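PDB 3RRK: V-type ATPase 116 kDa subunit from Meiothermus ruber, which probably serves as a stator-side component of a proton-translocating rotary V-type ATPase, this chain being the cytoplasmic N-terminal domain of its subunit I. Local coordinates for residues I18-K23 and G286-G291; R64-V69 and D269-Y274; E73-V78 and S106-L111; F153-P158 and N185-L190. One frame throughout, in Å; residues are numbered along the deposited sequence.

Contact 1: I18-K23 and G286-G291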
loop_
_atom_site.group_PDB
_atom_site.type_symbol
_atom_site.label_atom_id
_atom_site.label_comp_id
_atom_site.label_asym_id
_atom_site.label_seq_id
_atom_site.Cartn_x
_atom_site.Cartn_y
_atom_site.Cartn_z
ATOM N N ILE A 18 -9.191 -38.073 -1.930
ATOM C CA ILE A 18 -7.881 -38.089 -2.539
ATOM C C ILE A 18 -6.989 -37.214 -1.692
ATOM O O ILE A 18 -7.329 -36.079 -1.392
ATOM C CB ILE A 18 -7.928 -37.583 -3.983
ATOM C CG1 ILE A 18 -8.987 -38.347 -4.770
ATOM C CG2 ILE A 18 -6.580 -37.754 -4.651
ATOM C CD1 ILE A 18 -9.833 -37.456 -5.639
ATOM N N VAL A 19 -5.854 -37.763 -1.284
ATOM C CA VAL A 19 -4.976 -37.075 -0.369
ATOM C C VAL A 19 -3.553 -37.139 -0.874
ATOM O O VAL A 19 -3.128 -38.156 -1.411
ATOM C CB VAL A 19 -5.013 -37.729 1.008
ATOM C CG1 VAL A 19 -4.235 -36.885 2.008
ATOM C CG2 VAL A 19 -6.444 -37.917 1.458
ATOM N N ALA A 20 -2.812 -36.051 -0.699
ATOM C CA ALA A 20 -1.410 -36.038 -1.066
ATOM C C ALA A 20 -0.587 -35.364 0.032
ATOM O O ALA A 20 -1.108 -34.557 0.801
ATOM C CB ALA A 20 -1.211 -35.349 -2.413
ATOM N N GLY A 21 0.692 -35.715 0.114
ATOM C CA GLY A 21 1.575 -35.110 1.086
ATOM C C GLY A 21 3.022 -35.369 0.737
ATOM O O GLY A 21 3.343 -35.787 -0.377
ATOM N N PRO A 22 3.915 -35.104 1.690
ATOM C CA PRO A 22 5.316 -35.485 1.501
ATOM C C PRO A 22 5.425 -36.997 1.550
ATOM O O PRO A 22 4.550 -37.640 2.125
ATOM C CB PRO A 22 6.016 -34.864 2.715
ATOM C CG PRO A 22 4.927 -34.699 3.745
ATOM C CD PRO A 22 3.667 -34.437 2.981
ATOM N N LYS A 23 6.465 -37.560 0.947
ATOM C CA LYS A 23 6.691 -38.997 1.050
ATOM C C LYS A 23 6.990 -39.404 2.484
ATOM O O LYS A 23 6.644 -40.504 2.896
ATOM C CB LYS A 23 7.812 -39.462 0.119
ATOM C CG LYS A 23 7.401 -39.512 -1.336
ATOM C CD LYS A 23 8.107 -40.632 -2.077
ATOM C CE LYS A 23 7.468 -40.855 -3.442
ATOM N NZ LYS A 23 8.087 -41.998 -4.168
ATOM N N GLY A 286 4.743 -36.210 -3.528
ATOM C CA GLY A 286 5.317 -37.536 -3.683
ATOM C C GLY A 286 4.405 -38.656 -3.216
ATOM O O GLY A 286 4.293 -39.699 -3.867
ATOM N N ALA A 287 3.747 -38.446 -2.083
ATOM C CA ALA A 287 2.832 -39.447 -1.553
ATOM C C ALA A 287 1.380 -39.021 -1.766
ATOM O O ALA A 287 1.003 -37.891 -1.448
ATOM C CB ALA A 287 3.113 -39.692 -0.074
ATOM N N ALA A 288 0.576 -39.937 -2.304
ATOM C CA ALA A 288 -0.842 -39.694 -2.557
ATOM C C ALA A 288 -1.701 -40.951 -2.392
ATOM O O ALA A 288 -1.385 -42.007 -2.936
ATOM C CB ALA A 288 -1.029 -39.124 -3.943
ATOM N N LEU A 289 -2.797 -40.824 -1.653
ATOM C CA LEU A 289 -3.707 -41.945 -1.402
ATOM C C LEU A 289 -5.138 -41.664 -1.891
ATOM O O LEU A 289 -5.537 -40.510 -2.108
ATOM C CB LEU A 289 -3.740 -42.295 0.087
ATOM C CG LEU A 289 -2.549 -43.011 0.721
ATOM C CD1 LEU A 289 -1.245 -42.276 0.459
ATOM C CD2 LEU A 289 -2.780 -43.150 2.213
ATOM N N MET A 290 -5.900 -42.741 -2.049
ATOM C CA MET A 290 -7.273 -42.686 -2.519
ATOM C C MET A 290 -8.079 -43.527 -1.546
ATOM O O MET A 290 -7.562 -44.489 -0.982
ATOM C CB MET A 290 -7.351 -43.306 -3.913
ATOM C CG MET A 290 -8.631 -43.029 -4.663
ATOM S SD MET A 290 -9.098 -44.410 -5.718
ATOM C CE MET A 290 -9.694 -45.588 -4.499
ATOM N N GLY A 291 -9.340 -43.189 -1.339
ATOM C CA GLY A 291 -10.134 -43.941 -0.390
ATOM C C GLY A 291 -11.598 -43.583 -0.462
ATOM O O GLY A 291 -11.969 -42.627 -1.134
#

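Contact 2: R64-V69 and D269-Y274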
loop_
_atom_site.group_PDB
_atom_site.type_symbol
_atom_site.label_atom_id
_atom_site.label_comp_id
_atom_site.label_asym_id
_atom_site.label_seq_id
_atom_site.Cartn_x
_atom_site.Cartn_y
_atom_site.Cartn_z
ATOM N N ARG A 64 -11.007 -15.511 -9.745
ATOM C CA ARG A 64 -11.990 -14.615 -9.111
ATOM C C ARG A 64 -11.950 -14.651 -7.580
ATOM O O ARG A 64 -12.159 -13.614 -6.926
ATOM C CB ARG A 64 -13.419 -14.847 -9.652
ATOM C CG ARG A 64 -13.520 -14.582 -11.166
ATOM C CD ARG A 64 -14.755 -15.209 -11.811
ATOM N NE ARG A 64 -15.961 -14.943 -11.032
ATOM C CZ ARG A 64 -17.139 -15.486 -11.302
ATOM N NH1 ARG A 64 -17.255 -16.322 -12.325
ATOM N NH2 ARG A 64 -18.191 -15.193 -10.556
ATOM N N TRP A 65 -11.667 -15.826 -7.009
ATOM C CA TRP A 65 -11.544 -15.932 -5.552
ATOM C C TRP A 65 -10.295 -15.226 -5.040
ATOM O O TRP A 65 -10.300 -14.640 -3.959
ATOM C CB TRP A 65 -11.560 -17.391 -5.097
ATOM C CG TRP A 65 -12.910 -17.984 -4.964
ATOM C CD1 TRP A 65 -13.438 -18.989 -5.720
ATOM C CD2 TRP A 65 -13.927 -17.608 -4.027
ATOM N NE1 TRP A 65 -14.720 -19.273 -5.304
ATOM C CE2 TRP A 65 -15.043 -18.443 -4.261
ATOM C CE3 TRP A 65 -14.001 -16.650 -3.005
ATOM C CZ2 TRP A 65 -16.224 -18.347 -3.521
ATOM C CZ3 TRP A 65 -15.168 -16.562 -2.259
ATOM C CH2 TRP A 65 -16.267 -17.410 -2.523
ATOM N N GLU A 66 -9.225 -15.291 -5.828
ATOM C CA GLU A 66 -8.001 -14.567 -5.507
ATOM C C GLU A 66 -8.236 -13.058 -5.523
ATOM O O GLU A 66 -7.700 -12.327 -4.694
ATOM C CB GLU A 66 -6.894 -14.943 -6.476
ATOM C CG GLU A 66 -6.408 -16.378 -6.332
ATOM C CD GLU A 66 -5.332 -16.733 -7.346
ATOM O OE1 GLU A 66 -5.455 -16.275 -8.513
ATOM O OE2 GLU A 66 -4.373 -17.463 -6.966
ATOM N N ALA A 67 -9.056 -12.607 -6.467
ATOM C CA ALA A 67 -9.422 -11.196 -6.588
ATOM C C ALA A 67 -10.264 -10.779 -5.382
ATOM O O ALA A 67 -10.073 -9.693 -4.828
ATOM C CB ALA A 67 -10.178 -10.941 -7.911
ATOM N N VAL A 68 -11.190 -11.644 -4.969
ATOM C CA VAL A 68 -11.880 -11.424 -3.705
ATOM C C VAL A 68 -10.895 -11.304 -2.532
ATOM O O VAL A 68 -10.982 -10.376 -1.739
ATOM C CB VAL A 68 -12.891 -12.524 -3.380
ATOM C CG1 VAL A 68 -13.547 -12.225 -2.052
ATOM C CG2 VAL A 68 -13.931 -12.653 -4.472
ATOM N N VAL A 69 -9.939 -12.218 -2.435
ATOM C CA VAL A 69 -8.963 -12.126 -1.351
ATOM C C VAL A 69 -8.242 -10.778 -1.376
ATOM O O VAL A 69 -8.145 -10.076 -0.374
ATOM C CB VAL A 69 -7.917 -13.263 -1.406
ATOM C CG1 VAL A 69 -6.699 -12.903 -0.565
ATOM C CG2 VAL A 69 -8.524 -14.588 -0.959
ATOM N N ASP A 269 -9.877 -19.661 2.099
ATOM C CA ASP A 269 -10.081 -21.110 2.045
ATOM C C ASP A 269 -10.385 -21.589 0.653
ATOM O O ASP A 269 -10.013 -22.709 0.279
ATOM C CB ASP A 269 -11.231 -21.571 2.949
ATOM C CG ASP A 269 -11.048 -21.149 4.385
ATOM O OD1 ASP A 269 -9.885 -20.922 4.803
ATOM O OD2 ASP A 269 -12.076 -21.035 5.090
ATOM N N GLU A 270 -11.103 -20.758 -0.101
ATOM C CA GLU A 270 -11.509 -21.146 -1.435
ATOM C C GLU A 270 -10.280 -21.292 -2.314
ATOM O O GLU A 270 -10.147 -22.259 -3.072
ATOM C CB GLU A 270 -12.487 -20.133 -2.012
ATOM C CG GLU A 270 -13.878 -20.329 -1.490
ATOM C CD GLU A 270 -14.485 -21.607 -2.009
ATOM O OE1 GLU A 270 -13.850 -22.256 -2.859
ATOM O OE2 GLU A 270 -15.593 -21.968 -1.577
ATOM N N VAL A 271 -9.362 -20.347 -2.173
ATOM C CA VAL A 271 -8.129 -20.370 -2.932
ATOM C C VAL A 271 -7.271 -21.605 -2.598
ATOM O O VAL A 271 -6.821 -22.321 -3.500
ATOM C CB VAL A 271 -7.363 -19.061 -2.737
ATOM C CG1 VAL A 271 -5.968 -19.182 -3.277
ATOM C CG2 VAL A 271 -8.134 -17.903 -3.411
ATOM N N ALA A 272 -7.090 -21.878 -1.312
ATOM C CA ALA A 272 -6.360 -23.069 -0.879
ATOM C C ALA A 272 -6.967 -24.332 -1.457
ATOM O O ALA A 272 -6.262 -25.252 -1.880
ATOM C CB ALA A 272 -6.325 -23.158 0.644
ATOM N N ARG A 273 -8.286 -24.372 -1.461
ATOM C CA ARG A 273 -9.000 -25.542 -1.927
ATOM C C ARG A 273 -8.725 -25.742 -3.412
ATOM O O ARG A 273 -8.396 -26.842 -3.848
ATOM C CB ARG A 273 -10.488 -25.351 -1.650
ATOM C CG ARG A 273 -11.415 -26.433 -2.143
ATOM C CD ARG A 273 -12.827 -26.111 -1.675
ATOM N NE ARG A 273 -12.813 -25.647 -0.286
ATOM C CZ ARG A 273 -13.778 -24.929 0.283
ATOM N NH1 ARG A 273 -14.853 -24.576 -0.412
ATOM N NH2 ARG A 273 -13.662 -24.551 1.550
ATOM N N TYR A 274 -8.832 -24.669 -4.184
ATOM C CA TYR A 274 -8.582 -24.746 -5.616
ATOM C C TYR A 274 -7.139 -25.061 -5.934
ATOM O O TYR A 274 -6.865 -25.879 -6.799
ATOM C CB TYR A 274 -8.974 -23.440 -6.318
ATOM C CG TYR A 274 -10.428 -23.367 -6.694
ATOM C CD1 TYR A 274 -10.857 -23.705 -7.971
ATOM C CD2 TYR A 274 -11.373 -22.975 -5.770
ATOM C CE1 TYR A 274 -12.198 -23.641 -8.311
ATOM C CE2 TYR A 274 -12.703 -22.912 -6.093
ATOM C CZ TYR A 274 -13.116 -23.240 -7.360
ATOM O OH TYR A 274 -14.456 -23.159 -7.662
HETATM O O HOH W 1 -16.539 -21.475 -6.166
#

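Contact 3: E73-V78 and S106-L111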
loop_
_atom_site.group_PDB
_atom_site.type_symbol
_atom_site.label_atom_id
_atom_site.label_comp_id
_atom_site.label_asym_id
_atom_site.label_seq_id
_atom_site.Cartn_x
_atom_site.Cartn_y
_atom_site.Cartn_z
ATOM N N GLU A 73 -8.566 -7.662 1.429
ATOM C CA GLU A 73 -7.362 -7.200 2.123
ATOM C C GLU A 73 -7.181 -5.704 1.928
ATOM O O GLU A 73 -7.060 -4.949 2.883
ATOM C CB GLU A 73 -6.112 -7.945 1.658
ATOM C CG GLU A 73 -5.942 -9.299 2.353
ATOM C CD GLU A 73 -4.757 -10.128 1.830
ATOM O OE1 GLU A 73 -4.115 -9.726 0.823
ATOM O OE2 GLU A 73 -4.478 -11.192 2.434
ATOM N N GLN A 74 -7.176 -5.274 0.679
ATOM C CA GLN A 74 -7.003 -3.866 0.390
ATOM C C GLN A 74 -8.030 -3.030 1.168
ATOM O O GLN A 74 -7.670 -2.028 1.774
ATOM C CB GLN A 74 -7.038 -3.619 -1.127
ATOM C CG GLN A 74 -7.169 -2.157 -1.552
ATOM C CD GLN A 74 -8.618 -1.751 -1.846
ATOM O OE1 GLN A 74 -9.160 -0.842 -1.216
ATOM N NE2 GLN A 74 -9.244 -2.431 -2.808
ATOM N N SER A 75 -9.292 -3.458 1.184
ATOM C CA SER A 75 -10.322 -2.726 1.916
ATOM C C SER A 75 -10.098 -2.691 3.428
ATOM O O SER A 75 -10.239 -1.642 4.055
ATOM C CB SER A 75 -11.723 -3.248 1.588
ATOM O OG SER A 75 -11.942 -3.241 0.185
ATOM N N LEU A 76 -9.737 -3.832 4.009
ATOM C CA LEU A 76 -9.535 -3.926 5.450
ATOM C C LEU A 76 -8.375 -3.036 5.900
ATOM O O LEU A 76 -8.436 -2.381 6.951
ATOM C CB LEU A 76 -9.317 -5.379 5.857
ATOM C CG LEU A 76 -10.578 -6.248 5.799
ATOM C CD1 LEU A 76 -10.193 -7.719 5.793
ATOM C CD2 LEU A 76 -11.527 -5.945 6.948
ATOM N N THR A 77 -7.337 -2.984 5.071
ATOM C CA THR A 77 -6.208 -2.096 5.308
ATOM C C THR A 77 -6.621 -0.637 5.432
ATOM O O THR A 77 -6.250 0.053 6.392
ATOM C CB THR A 77 -5.158 -2.230 4.201
ATOM O OG1 THR A 77 -4.562 -3.536 4.272
ATOM C CG2 THR A 77 -4.078 -1.176 4.374
ATOM N N VAL A 78 -7.413 -0.179 4.472
ATOM C CA VAL A 78 -7.910 1.199 4.474
ATOM C C VAL A 78 -8.735 1.486 5.701
ATOM O O VAL A 78 -8.703 2.579 6.264
ATOM C CB VAL A 78 -8.787 1.461 3.232
ATOM C CG1 VAL A 78 -9.541 2.791 3.343
ATOM C CG2 VAL A 78 -7.933 1.406 1.999
ATOM N N SER A 106 -14.236 -0.392 -4.088
ATOM C CA SER A 106 -14.072 0.852 -4.826
ATOM C C SER A 106 -14.103 2.071 -3.900
ATOM O O SER A 106 -13.293 2.982 -4.028
ATOM C CB SER A 106 -15.134 0.978 -5.905
ATOM O OG SER A 106 -14.789 0.163 -7.001
ATOM N N ARG A 107 -15.035 2.086 -2.965
ATOM C CA ARG A 107 -15.105 3.196 -2.037
ATOM C C ARG A 107 -13.880 3.233 -1.160
ATOM O O ARG A 107 -13.347 4.296 -0.884
ATOM C CB ARG A 107 -16.362 3.134 -1.182
ATOM C CG ARG A 107 -17.529 3.919 -1.754
ATOM C CD ARG A 107 -18.825 3.526 -1.063
ATOM N NE ARG A 107 -18.883 3.966 0.332
ATOM C CZ ARG A 107 -19.459 3.272 1.316
ATOM N NH1 ARG A 107 -20.009 2.079 1.070
ATOM N NH2 ARG A 107 -19.477 3.763 2.555
ATOM N N ALA A 108 -13.414 2.073 -0.725
ATOM C CA ALA A 108 -12.284 2.073 0.182
ATOM C C ALA A 108 -11.077 2.548 -0.601
ATOM O O ALA A 108 -10.249 3.308 -0.095
ATOM C CB ALA A 108 -12.049 0.682 0.802
ATOM N N GLU A 109 -10.983 2.134 -1.854
ATOM C CA GLU A 109 -9.797 2.518 -2.611
ATOM C C GLU A 109 -9.692 4.032 -2.727
ATOM O O GLU A 109 -8.620 4.608 -2.540
ATOM C CB GLU A 109 -9.773 1.874 -3.988
ATOM C CG GLU A 109 -8.398 1.913 -4.641
ATOM C CD GLU A 109 -8.459 1.675 -6.145
ATOM O OE1 GLU A 109 -9.581 1.686 -6.706
ATOM O OE2 GLU A 109 -7.386 1.492 -6.768
ATOM N N VAL A 110 -10.826 4.658 -3.019
ATOM C CA VAL A 110 -10.922 6.097 -3.220
ATOM C C VAL A 110 -10.693 6.842 -1.903
ATOM O O VAL A 110 -9.844 7.716 -1.817
ATOM C CB VAL A 110 -12.299 6.457 -3.854
ATOM C CG1 VAL A 110 -12.662 7.907 -3.637
ATOM C CG2 VAL A 110 -12.309 6.098 -5.337
ATOM N N LEU A 111 -11.439 6.486 -0.869
ATOM C CA LEU A 111 -11.235 7.083 0.450
ATOM C C LEU A 111 -9.794 6.996 0.916
ATOM O O LEU A 111 -9.228 7.996 1.346
ATOM C CB LEU A 111 -12.150 6.432 1.473
ATOM C CG LEU A 111 -13.604 6.749 1.122
ATOM C CD1 LEU A 111 -14.591 6.016 2.015
ATOM C CD2 LEU A 111 -13.806 8.251 1.193
#

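Contact 4: F153-P158 and N185-L190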
loop_
_atom_site.group_PDB
_atom_site.type_symbol
_atom_site.label_atom_id
_atom_site.label_comp_id
_atom_site.label_asym_id
_atom_site.label_seq_id
_atom_site.Cartn_x
_atom_site.Cartn_y
_atom_site.Cartn_z
ATOM N N PHE A 153 17.072 29.470 -0.185
ATOM C CA PHE A 153 17.962 28.415 0.287
ATOM C C PHE A 153 18.151 28.522 1.793
ATOM O O PHE A 153 18.035 29.596 2.356
ATOM C CB PHE A 153 19.307 28.483 -0.443
ATOM C CG PHE A 153 20.141 29.681 -0.081
ATOM C CD1 PHE A 153 19.934 30.901 -0.701
ATOM C CD2 PHE A 153 21.141 29.582 0.876
ATOM C CE1 PHE A 153 20.703 31.998 -0.372
ATOM C CE2 PHE A 153 21.920 30.677 1.207
ATOM C CZ PHE A 153 21.703 31.888 0.583
ATOM N N LEU A 154 18.427 27.402 2.452
ATOM C CA LEU A 154 18.590 27.408 3.899
ATOM C C LEU A 154 20.053 27.467 4.320
ATOM O O LEU A 154 20.942 26.935 3.651
ATOM C CB LEU A 154 17.925 26.186 4.525
ATOM C CG LEU A 154 16.415 26.011 4.414
ATOM C CD1 LEU A 154 16.024 24.690 5.078
ATOM C CD2 LEU A 154 15.680 27.172 5.053
ATOM N N VAL A 155 20.290 28.111 5.450
ATOM C CA VAL A 155 21.636 28.294 5.950
ATOM C C VAL A 155 21.517 28.213 7.458
ATOM O O VAL A 155 20.514 28.642 8.022
ATOM C CB VAL A 155 22.218 29.656 5.489
ATOM C CG1 VAL A 155 21.653 30.800 6.318
ATOM C CG2 VAL A 155 23.721 29.646 5.564
ATOM N N ALA A 156 22.518 27.637 8.111
ATOM C CA ALA A 156 22.405 27.326 9.535
ATOM C C ALA A 156 22.766 28.512 10.418
ATOM O O ALA A 156 21.969 28.965 11.237
ATOM C CB ALA A 156 23.261 26.121 9.880
ATOM N N LYS A 157 23.972 29.023 10.234
ATOM C CA LYS A 157 24.461 30.110 11.068
ATOM C C LYS A 157 24.483 31.444 10.308
ATOM O O LYS A 157 24.741 31.477 9.103
ATOM C CB LYS A 157 25.859 29.757 11.598
ATOM C CG LYS A 157 26.005 28.298 12.035
ATOM C CD LYS A 157 27.405 27.982 12.546
ATOM C CE LYS A 157 27.482 26.537 13.039
ATOM N NZ LYS A 157 28.807 26.186 13.642
ATOM N N PRO A 158 24.190 32.550 11.009
ATOM C CA PRO A 158 24.389 33.885 10.433
ATOM C C PRO A 158 25.844 34.078 9.989
ATOM O O PRO A 158 26.143 34.941 9.160
ATOM C CB PRO A 158 24.048 34.820 11.598
ATOM C CG PRO A 158 23.068 34.048 12.418
ATOM C CD PRO A 158 23.498 32.605 12.311
ATOM N N ASN A 185 15.619 27.055 13.810
ATOM C CA ASN A 185 17.036 26.734 13.945
ATOM C C ASN A 185 17.883 27.354 12.844
ATOM O O ASN A 185 18.869 28.037 13.106
ATOM C CB ASN A 185 17.247 25.221 13.954
ATOM C CG ASN A 185 17.290 24.646 15.355
ATOM O OD1 ASN A 185 17.183 25.373 16.346
ATOM N ND2 ASN A 185 17.430 23.331 15.446
ATOM N N GLN A 186 17.491 27.105 11.605
ATOM C CA GLN A 186 18.201 27.626 10.451
ATOM C C GLN A 186 17.718 29.025 10.083
ATOM O O GLN A 186 16.917 29.636 10.795
ATOM C CB GLN A 186 18.011 26.690 9.254
ATOM C CG GLN A 186 18.426 25.247 9.515
ATOM C CD GLN A 186 18.230 24.351 8.307
ATOM O OE1 GLN A 186 18.957 24.453 7.314
ATOM N NE2 GLN A 186 17.239 23.467 8.383
ATOM N N LEU A 187 18.216 29.517 8.956
ATOM C CA LEU A 187 17.816 30.807 8.431
ATOM C C LEU A 187 17.297 30.634 7.012
ATOM O O LEU A 187 17.952 29.996 6.187
ATOM C CB LEU A 187 19.010 31.753 8.411
ATOM C CG LEU A 187 19.653 32.112 9.744
ATOM C CD1 LEU A 187 20.924 32.897 9.489
ATOM C CD2 LEU A 187 18.679 32.909 10.593
ATOM N N ALA A 188 16.118 31.184 6.730
ATOM C CA ALA A 188 15.607 31.215 5.371
ATOM C C ALA A 188 16.228 32.412 4.659
ATOM O O ALA A 188 16.012 33.559 5.045
ATOM C CB ALA A 188 14.100 31.321 5.375
ATOM N N ALA A 189 17.029 32.140 3.638
ATOM C CA ALA A 189 17.708 33.197 2.908
ATOM C C ALA A 189 17.197 33.257 1.483
ATOM O O ALA A 189 16.658 32.284 0.968
ATOM C CB ALA A 189 19.202 32.965 2.915
ATOM N N LEU A 190 17.372 34.406 0.849
ATOM C CA LEU A 190 16.994 34.572 -0.536
ATOM C C LEU A 190 18.042 35.440 -1.223
ATOM O O LEU A 190 18.488 36.443 -0.664
ATOM C CB LEU A 190 15.622 35.235 -0.614
ATOM C CG LEU A 190 15.061 35.501 -2.012
ATOM C CD1 LEU A 190 14.399 34.250 -2.551
ATOM C CD2 LEU A 190 14.075 36.657 -1.981
#

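Contact 1: I18-K23 and G286-G291
V19 and L289 form an antiparallel hydrogen-bonded pair: V19 N gives its hydrogen to L289 O at 2.9 Å, and L289 N returns one to V19 O. G21 and A287 repeat the exchange. G21 N lies 2.7 Å from A287 O, while the reverse bond from A287 N to G21 O is longer, 3.2 Å. Weaker CA-H...O contacts fill in between, among them A288 CA to V19 O.

I18 with M290 and A20 with A288 are the non-hydrogen-bonded pairs. Their backbone hydrogen bonds lead outward instead, from I18 and A20 to I312 and D310, and from M290 and A288 to D42 and L44, so 15-21 and 287-293 are the two inner strands of a four-stranded antiparallel sheet in the N-terminal proximal lobe.

Apolar contacts differ on the two faces. On one, A20 CB meets A288 CB at 4.1 Å, and alanine leaves room for M280 of helix 224-281, which packs on both A20 and I18. V19, A287 and L289 point to the other face, where helix 26-36 supplies A26, L29, L30 and L33; the branched chains of V19 and L289 suit this buried layer, and the small A287 lets A26 approach.

Where the first strand ends, A287 CB sits 3.3 Å from P22 O. K23 has CG beside its backbone N (chi1 -75°) and bends at the next bond, which lays its methylene chain along G286, with K23 CE 3.4 Å from G286 O. A beta carbon on G286 would probably crowd K23 CG as placed, consistent with glycine there.

Contact 2: R64-V69 and D269-Y274
W65 lies with its indole flat against E270, across a packing of two helices, 56-79 and 224-281, in the elongated helical arm of the domain. The local axes run roughly antiparallel at 147° and approach to 9.0 Å. E270 CG stands over the centre of the six-membered ring, 3.6 Å from its centroid, in a CH-pi contact. The bend at chi2 (-69°) carries the acid back over the indole, leaving the carboxylate stacked with its plane 11° from that of the ring. Glutamate suits the site because its methylenes cover the ring while E270 OE2 forms a salt bridge with R266; a second, E270 OE2 to R273 NH1 at 3.0 Å, is less certain because R273 is poorly ordered.

V271 packs beside the tryptophan with one methyl. Its CG2 lies 3.7 Å from E66 CG, 3.9 Å from W65 CB and a little farther from V69 CG2, so a compact branched residue touches three side chains of the opposing helix. The carboxylate of E66 itself turns to K275.

With alanine in place of W65, the E270 methylenes would probably lose the ring they lie on, and a gap would open next to V271.

Y274 approaches the indole obliquely, and its hydroxyl is hydrogen-bonded to E61. A water bridges the indole N-H and this hydroxyl: it accepts from W65 NE1 at 3.0 Å and donates to Y274 OH at 3.1 Å.

Contact 3: E73-V78 and S106-L111
Helix-to-helix packing in the long helical arm brings A108 of helix 94-138 against S75 and V78 of helix 56-79. The local axes cross at 47° and come within 8.9 Å of each other, a close approach that goes with a small residue at the crossing: the alpha carbons of S75 and A108 are 5.5 Å apart. A105, one turn before A108, extends the same small-residue surface against Q74 and S75.

A108 CB is touched by three side chains, S75, V78 and Q74. S75 comes up beside it, with CB and OG both 4.0 Å from the methyl. Serine is compact enough for this spot, and its hydroxyl is bonded back to Q71 O within its own helix. V78 lays both methyls against one side of A108 O: with CG1 anti to the backbone N (chi1 169°) and CG2 beside it, CG1 comes to 3.5 Å and CG2 to 3.7 Å from that oxygen. V78 CB also meets A108 CB at 4.1 Å. Q74 bends at chi2 (-96°), so that its amide oxygen reaches as far as E109; Q74 OE1 lies 3.8 Å from A108 CB and also touches the backbone and CB of E109. The carboxylate of E109 leads away, to K113.

Helix 224-281 packs alongside, with L260 on S75 and V249 on L111, so a third helix backs the pair.

No hydrogen bond or salt bridge joins the two segments. Between them the hold is mainly van der Waals, while R115, farther along helix 94-138, hydrogen-bonds to V78 O; S75 and E109 find polar partners within their own helices.

Contact 4: F153-P158 and N185-L190
F153 turns one ring face to A189, in a pair of antiparallel strands that belongs to a split beta-alpha-beta unit: strand 187-194 runs between 148-155 and 177-182, which helix 158-172 connects. A189 CB sits over the phenyl face, offset toward the rim, 3.9 Å from the centroid and 22° off the ring normal. With CG between the backbone N and the carbonyl carbon (chi1 69°), the ring leans over A189 of the neighbouring strand, and the small alanine lets it lie close. A serine in place of F153 would probably strip A189 of its aromatic cover and open a gap toward V164 of the helix.

V155 and L187 share that face. V155 CG1 meets L187 CB at 3.5 Å, their chains slanting past each other, and the leucine then extends to the start of the helix, where L187 CD1 lies 3.8 Å from P158 CG and the two side chains are roughly perpendicular.

L154 and A188 point to the other face, where A188 meets L135 of helix 94-138 and L154 meets L183 and L213. Q186 passes L154 at about a right angle, its extended chain placing OE1 3.4 Å from L154 CB, while L154 CD1 rests against the amide.

Two hydrogen-bonded pairs join the backbones. A189 N is 3.0 Å from F153 O, and V155 N reaches L187 O at 3.1 Å.

From the N terminus, strand 15-21 opens contact 1, which stays open until strand 287-293 returns to it, more than 260 residues on. Helix 56-79 then carries the first halves of contacts 2 and 3. Contact 3 closes early, on helix 94-138. That helix leads to the far lobe, where contact 4 opens and closes in series with contact 3. The long helix 224-281 comes back along the arm and closes contact 2 before the chain enters strand 287-293. Contacts 3 and 4 thus nest inside contact 2, and contact 2 inside contact 1; none cross. Contacts 1 and 4 each hold one lobe's sheet together, their centres about 72 Å apart, while 2 and 3 bind the arm's helices.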